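Local coordinates for serine racemase (Enterococcus faecalis, PDB 4ECL), which is the cytoplasmic part of VanTG, an alanine racemase family member, and combines a TIM barrel with a beta-rich C-terminal domain, at residues A[5-19]-A[239-251]. Sequence-based numbering, arbitrary orientation.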
loop_
_atom_site.group_PDB
_atom_site.type_symbol
_atom_site.label_atom_id
_atom_site.label_comp_id
_atom_site.label_asym_id
_atom_site.label_seq_id
_atom_site.Cartn_x
_atom_site.Cartn_y
_atom_site.Cartn_z
ATOM N N ASP A 5 13.717 -14.443 4.450
ATOM C CA ASP A 5 14.371 -14.006 5.684
ATOM C C ASP A 5 13.535 -13.095 6.596
ATOM O O ASP A 5 13.674 -13.148 7.820
ATOM C CB ASP A 5 15.713 -13.338 5.371
ATOM C CG ASP A 5 16.782 -14.338 4.967
ATOM O OD1 ASP A 5 16.524 -15.559 5.054
ATOM O OD2 ASP A 5 17.887 -13.905 4.575
ATOM N N ARG A 6 12.672 -12.267 6.008
ATOM C CA ARG A 6 11.973 -11.226 6.768
ATOM C C ARG A 6 10.444 -11.356 6.746
ATOM O O ARG A 6 9.832 -11.772 7.724
ATOM C CB ARG A 6 12.401 -9.840 6.259
ATOM C CG ARG A 6 11.663 -8.664 6.874
ATOM C CD ARG A 6 11.950 -7.398 6.091
ATOM N NE ARG A 6 11.087 -6.302 6.514
ATOM C CZ ARG A 6 10.045 -5.848 5.817
ATOM N NH1 ARG A 6 9.324 -4.842 6.295
ATOM N NH2 ARG A 6 9.727 -6.385 4.646
ATOM N N ALA A 7 9.828 -10.964 5.640
ATOM C CA ALA A 7 8.383 -11.071 5.499
ATOM C C ALA A 7 8.094 -11.307 4.041
ATOM O O ALA A 7 8.744 -10.724 3.174
ATOM C CB ALA A 7 7.692 -9.801 5.982
ATOM N N TYR A 8 7.116 -12.159 3.761
ATOM C CA TYR A 8 6.884 -12.564 2.389
ATOM C C TYR A 8 5.481 -13.083 2.183
ATOM O O TYR A 8 4.790 -13.438 3.147
ATOM C CB TYR A 8 7.911 -13.619 1.964
ATOM C CG TYR A 8 7.964 -14.810 2.883
ATOM C CD1 TYR A 8 8.738 -14.782 4.032
ATOM C CD2 TYR A 8 7.234 -15.963 2.610
ATOM C CE1 TYR A 8 8.799 -15.870 4.893
ATOM C CE2 TYR A 8 7.283 -17.064 3.468
ATOM C CZ TYR A 8 8.071 -17.002 4.603
ATOM O OH TYR A 8 8.139 -18.068 5.465
ATOM N N LEU A 9 5.063 -13.084 0.921
ATOM C CA LEU A 9 3.818 -13.695 0.509
ATOM C C LEU A 9 4.138 -15.039 -0.110
ATOM O O LEU A 9 5.132 -15.186 -0.825
ATOM C CB LEU A 9 3.091 -12.831 -0.519
ATOM C CG LEU A 9 2.568 -11.479 -0.034
ATOM C CD1 LEU A 9 2.174 -10.616 -1.213
ATOM C CD2 LEU A 9 1.391 -11.673 0.906
ATOM N N GLU A 10 3.281 -16.014 0.168
ATOM C CA GLU A 10 3.431 -17.348 -0.374
ATOM C C GLU A 10 2.213 -17.588 -1.243
ATOM O O GLU A 10 1.078 -17.429 -0.791
ATOM C CB GLU A 10 3.513 -18.379 0.764
ATOM C CG GLU A 10 4.898 -18.934 1.006
ATOM C CD GLU A 10 4.907 -20.101 1.995
ATOM O OE1 GLU A 10 5.862 -20.193 2.794
ATOM O OE2 GLU A 10 3.965 -20.923 1.964
ATOM N N ILE A 11 2.453 -17.906 -2.511
ATOM C CA ILE A 11 1.386 -18.063 -3.500
ATOM C C ILE A 11 1.184 -19.542 -3.820
ATOM O O ILE A 11 2.064 -20.184 -4.409
ATOM C CB ILE A 11 1.730 -17.312 -4.800
ATOM C CG1 ILE A 11 1.961 -15.832 -4.512
ATOM C CG2 ILE A 11 0.615 -17.458 -5.817
ATOM C CD1 ILE A 11 0.773 -15.153 -3.867
ATOM N N ASN A 12 0.037 -20.090 -3.417
ATOM C CA ASN A 12 -0.225 -21.510 -3.633
ATOM C C ASN A 12 -0.741 -21.737 -5.057
ATOM O O ASN A 12 -1.948 -21.618 -5.327
ATOM C CB ASN A 12 -1.213 -22.059 -2.597
ATOM C CG ASN A 12 -1.347 -23.593 -2.664
ATOM O OD1 ASN A 12 -1.173 -24.193 -3.723
ATOM N ND2 ASN A 12 -1.639 -24.221 -1.527
ATOM N N LEU A 13 0.178 -22.060 -5.963
ATOM C CA LEU A 13 -0.166 -22.217 -7.374
ATOM C C LEU A 13 -1.107 -23.401 -7.623
ATOM O O LEU A 13 -1.933 -23.370 -8.530
ATOM C CB LEU A 13 1.101 -22.337 -8.224
ATOM C CG LEU A 13 1.877 -21.031 -8.367
ATOM C CD1 LEU A 13 2.978 -21.198 -9.395
ATOM C CD2 LEU A 13 0.965 -19.854 -8.730
ATOM N N ASN A 14 -0.981 -24.443 -6.815
ATOM C CA ASN A 14 -1.895 -25.560 -6.908
ATOM C C ASN A 14 -3.311 -25.121 -6.605
ATOM O O ASN A 14 -4.240 -25.520 -7.288
ATOM C CB ASN A 14 -1.481 -26.688 -5.965
ATOM C CG ASN A 14 -0.557 -27.675 -6.628
ATOM O OD1 ASN A 14 -1.006 -28.662 -7.217
ATOM N ND2 ASN A 14 0.741 -27.407 -6.559
ATOM N N ASN A 15 -3.465 -24.290 -5.583
ATOM C CA ASN A 15 -4.776 -23.792 -5.219
ATOM C C ASN A 15 -5.356 -22.892 -6.310
ATOM O O ASN A 15 -6.560 -22.915 -6.568
ATOM C CB ASN A 15 -4.703 -23.037 -3.898
ATOM C CG ASN A 15 -4.953 -23.927 -2.710
ATOM O OD1 ASN A 15 -5.113 -25.146 -2.849
ATOM N ND2 ASN A 15 -4.994 -23.324 -1.521
ATOM N N LEU A 16 -4.489 -22.106 -6.946
ATOM C CA LEU A 16 -4.897 -21.210 -8.028
ATOM C C LEU A 16 -5.422 -21.998 -9.226
ATOM O O LEU A 16 -6.433 -21.632 -9.824
ATOM C CB LEU A 16 -3.726 -20.332 -8.470
ATOM C CG LEU A 16 -3.941 -19.374 -9.652
ATOM C CD1 LEU A 16 -4.953 -18.289 -9.329
ATOM C CD2 LEU A 16 -2.615 -18.747 -10.061
ATOM N N GLU A 17 -4.708 -23.067 -9.570
ATOM C CA GLU A 17 -5.085 -23.961 -10.656
ATOM C C GLU A 17 -6.409 -24.647 -10.342
ATOM O O GLU A 17 -7.240 -24.850 -11.228
ATOM C CB GLU A 17 -3.989 -25.008 -10.858
ATOM C CG GLU A 17 -4.164 -25.918 -12.064
ATOM C CD GLU A 17 -3.042 -26.935 -12.156
ATOM O OE1 GLU A 17 -2.329 -27.107 -11.148
ATOM O OE2 GLU A 17 -2.858 -27.547 -13.227
ATOM N N HIS A 18 -6.596 -25.031 -9.082
ATOM C CA HIS A 18 -7.863 -25.625 -8.668
ATOM C C HIS A 18 -8.985 -24.630 -8.894
ATOM O O HIS A 18 -10.056 -24.988 -9.386
ATOM C CB HIS A 18 -7.836 -26.050 -7.197
ATOM C CG HIS A 18 -9.190 -26.366 -6.640
ATOM N ND1 HIS A 18 -9.728 -27.637 -6.663
ATOM C CD2 HIS A 18 -10.124 -25.575 -6.056
ATOM C CE1 HIS A 18 -10.932 -27.615 -6.118
ATOM N NE2 HIS A 18 -11.195 -26.379 -5.736
ATOM N N ASN A 19 -8.741 -23.374 -8.535
ATOM C CA ASN A 19 -9.758 -22.341 -8.730
ATOM C C ASN A 19 -10.131 -22.140 -10.191
ATOM O O ASN A 19 -11.316 -22.054 -10.526
ATOM C CB ASN A 19 -9.323 -21.016 -8.088
ATOM C CG ASN A 19 -9.199 -21.128 -6.584
ATOM O OD1 ASN A 19 -9.759 -22.048 -5.977
ATOM N ND2 ASN A 19 -8.464 -20.199 -5.970
ATOM N N LEU A 239 -19.241 -22.684 -4.858
ATOM C CA LEU A 239 -18.090 -23.338 -5.451
ATOM C C LEU A 239 -17.036 -23.657 -4.401
ATOM O O LEU A 239 -16.965 -23.017 -3.344
ATOM C CB LEU A 239 -17.480 -22.456 -6.545
ATOM C CG LEU A 239 -18.401 -22.151 -7.731
ATOM C CD1 LEU A 239 -17.650 -21.351 -8.788
ATOM C CD2 LEU A 239 -18.943 -23.446 -8.308
ATOM N N ASP A 240 -16.213 -24.651 -4.709
ATOM C CA ASP A 240 -15.122 -25.054 -3.842
ATOM C C ASP A 240 -13.886 -24.267 -4.239
ATOM O O ASP A 240 -13.093 -24.721 -5.058
ATOM C CB ASP A 240 -14.870 -26.560 -3.981
ATOM C CG ASP A 240 -13.773 -27.057 -3.058
ATOM O OD1 ASP A 240 -13.535 -26.408 -2.016
ATOM O OD2 ASP A 240 -13.151 -28.094 -3.374
ATOM N N LEU A 241 -13.740 -23.074 -3.672
ATOM C CA LEU A 241 -12.605 -22.206 -3.985
ATOM C C LEU A 241 -11.584 -22.232 -2.845
ATOM O O LEU A 241 -11.949 -22.252 -1.664
ATOM C CB LEU A 241 -13.091 -20.781 -4.250
ATOM C CG LEU A 241 -14.072 -20.689 -5.417
ATOM C CD1 LEU A 241 -14.728 -19.325 -5.457
ATOM C CD2 LEU A 241 -13.353 -21.000 -6.727
ATOM N N ARG A 242 -10.303 -22.258 -3.191
ATOM C CA ARG A 242 -9.276 -22.414 -2.167
ATOM C C ARG A 242 -8.324 -21.210 -2.147
ATOM O O ARG A 242 -7.919 -20.735 -3.203
ATOM C CB ARG A 242 -8.525 -23.726 -2.375
ATOM C CG ARG A 242 -9.449 -24.950 -2.299
ATOM C CD ARG A 242 -8.718 -26.263 -2.485
ATOM N NE ARG A 242 -9.657 -27.382 -2.499
ATOM C CZ ARG A 242 -9.424 -28.550 -3.088
ATOM N NH1 ARG A 242 -8.279 -28.765 -3.726
ATOM N NH2 ARG A 242 -10.346 -29.503 -3.049
ATOM N N PRO A 243 -7.965 -20.723 -0.941
ATOM C CA PRO A 243 -7.141 -19.507 -0.813
ATOM C C PRO A 243 -5.757 -19.686 -1.427
ATOM O O PRO A 243 -5.090 -20.703 -1.198
ATOM C CB PRO A 243 -7.022 -19.315 0.706
ATOM C CG PRO A 243 -7.281 -20.671 1.297
ATOM C CD PRO A 243 -8.284 -21.314 0.371
ATOM N N VAL A 244 -5.345 -18.703 -2.217
ATOM C CA VAL A 244 -4.073 -18.757 -2.924
ATOM C C VAL A 244 -2.936 -18.087 -2.139
ATOM O O VAL A 244 -1.782 -18.546 -2.173
ATOM C CB VAL A 244 -4.207 -18.105 -4.320
ATOM C CG1 VAL A 244 -2.851 -18.002 -5.017
ATOM C CG2 VAL A 244 -5.201 -18.893 -5.176
ATOM N N LEU A 245 -3.264 -17.008 -1.428
ATOM C CA LEU A 245 -2.235 -16.193 -0.781
ATOM C C LEU A 245 -2.026 -16.493 0.696
ATOM O O LEU A 245 -2.984 -16.595 1.463
ATOM C CB LEU A 245 -2.559 -14.703 -0.955
ATOM C CG LEU A 245 -1.605 -13.658 -0.365
ATOM C CD1 LEU A 245 -1.598 -12.405 -1.233
ATOM C CD2 LEU A 245 -1.993 -13.298 1.077
ATOM N N SER A 246 -0.763 -16.590 1.100
ATOM C CA SER A 246 -0.417 -16.551 2.513
ATOM C C SER A 246 0.529 -15.396 2.783
ATOM O O SER A 246 1.331 -15.046 1.921
ATOM C CB SER A 246 0.258 -17.852 2.943
ATOM O OG SER A 246 -0.698 -18.876 3.058
ATOM N N LEU A 247 0.435 -14.823 3.980
ATOM C CA LEU A 247 1.358 -13.771 4.431
ATOM C C LEU A 247 2.158 -14.227 5.655
ATOM O O LEU A 247 1.581 -14.601 6.686
ATOM C CB LEU A 247 0.595 -12.495 4.762
ATOM C CG LEU A 247 1.398 -11.317 5.342
ATOM C CD1 LEU A 247 2.427 -10.796 4.352
ATOM C CD2 LEU A 247 0.462 -10.209 5.797
ATOM N N LYS A 248 3.486 -14.174 5.545
ATOM C CA LYS A 248 4.368 -14.790 6.543
ATOM C C LYS A 248 5.450 -13.823 7.007
ATOM O O LYS A 248 5.824 -12.904 6.279
ATOM C CB LYS A 248 5.065 -16.012 5.953
ATOM C CG LYS A 248 4.165 -17.012 5.273
ATOM C CD LYS A 248 3.595 -18.011 6.245
ATOM C CE LYS A 248 2.937 -19.148 5.484
ATOM N NZ LYS A 248 2.454 -20.234 6.369
ATOM N N ALA A 249 5.966 -14.050 8.212
ATOM C CA ALA A 249 7.084 -13.253 8.724
ATOM C C ALA A 249 7.846 -14.025 9.798
ATOM O O ALA A 249 7.238 -14.746 10.593
ATOM C CB ALA A 249 6.592 -11.905 9.263
ATOM N N LYS A 250 9.171 -13.883 9.809
ATOM C CA LYS A 250 10.020 -14.599 10.767
ATOM C C LYS A 250 10.402 -13.777 11.993
ATOM O O LYS A 250 10.871 -12.646 11.860
ATOM C CB LYS A 250 11.274 -15.142 10.071
ATOM C CG LYS A 250 10.963 -16.395 9.242
ATOM C CD LYS A 250 12.113 -16.784 8.339
ATOM C CE LYS A 250 11.734 -17.962 7.454
ATOM N NZ LYS A 250 12.873 -18.374 6.590
ATOM N N VAL A 251 10.197 -14.358 13.178
ATOM C CA VAL A 251 10.561 -13.726 14.449
ATOM C C VAL A 251 12.032 -13.309 14.478
ATOM O O VAL A 251 12.921 -14.087 14.132
ATOM C CB VAL A 251 10.327 -14.678 15.652
ATOM C CG1 VAL A 251 10.720 -13.995 16.940
ATOM C CG2 VAL A 251 8.872 -15.154 15.707
HETATM O O HOH W 1 15.181 -17.656 4.801
HETATM O O HOH W 2 -0.305 -19.750 0.248
HETATM O O HOH W 3 -6.117 -27.228 -4.141
#
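Strands 7-11 and 245-250 run antiparallel, with Tyr8-Lys248 and Glu10-Ser246 as hydrogen-bonded pairs. Lys250 N to Arg6 O extends the pairing at one end; at the other, Asn12 N reaches Val244 O (2.7 Å) almost straight, just where Asn12 caps helix 13-25 by accepting from Asn15 N through OD1.

Beyond the strands, side chains of the helix take hold of the backbone of 240-243. The Asn19 amide grips Arg242 twice, OD1 receiving its N on a lone pair (2.8 Å) and ND2 donating to its O (2.9 Å), which fixes the amide's rotation. Asn15 ND2 donates to Pro243 O (2.6 Å), and His18 NE2 to Asp240 O (2.6 Å), which lies close to the imidazole plane. The guanidinium of Arg242, carried on an extended chain, lies flat on the His18 ring (centres 3.7 Å apart, planes at 10°), while NH2 forms a salt bridge with Asp240 OD2, though a weak hydrogen bond, and a water joins NH1 to Asn15 OD1.

Lys248 CB sits over one face of the Tyr8 ring, 3.7 Å from its centroid; with CG between backbone N and carbonyl carbon (chi1 54°), the ring lies across Lys248. Lys248 NZ goes on to Thr334, and Glu10 pairs with Arg373. Ala7, Leu9 and Ile11 share the other face with Leu245, Leu247 and Ala249, Leu9 CD2 touching both leucines. Val244 splits its branches, CG1 on Ile11 CG2 (3.6 Å) and CG2 against Leu16.

Leu9 and Ile11 bond on to parallel strand 369-372, placing strand 7-11 in the sheet formed mainly by the C-terminal domain; helix 13-25 follows and packs Leu16 on Tyr52 and Leu53 of helix 46-55.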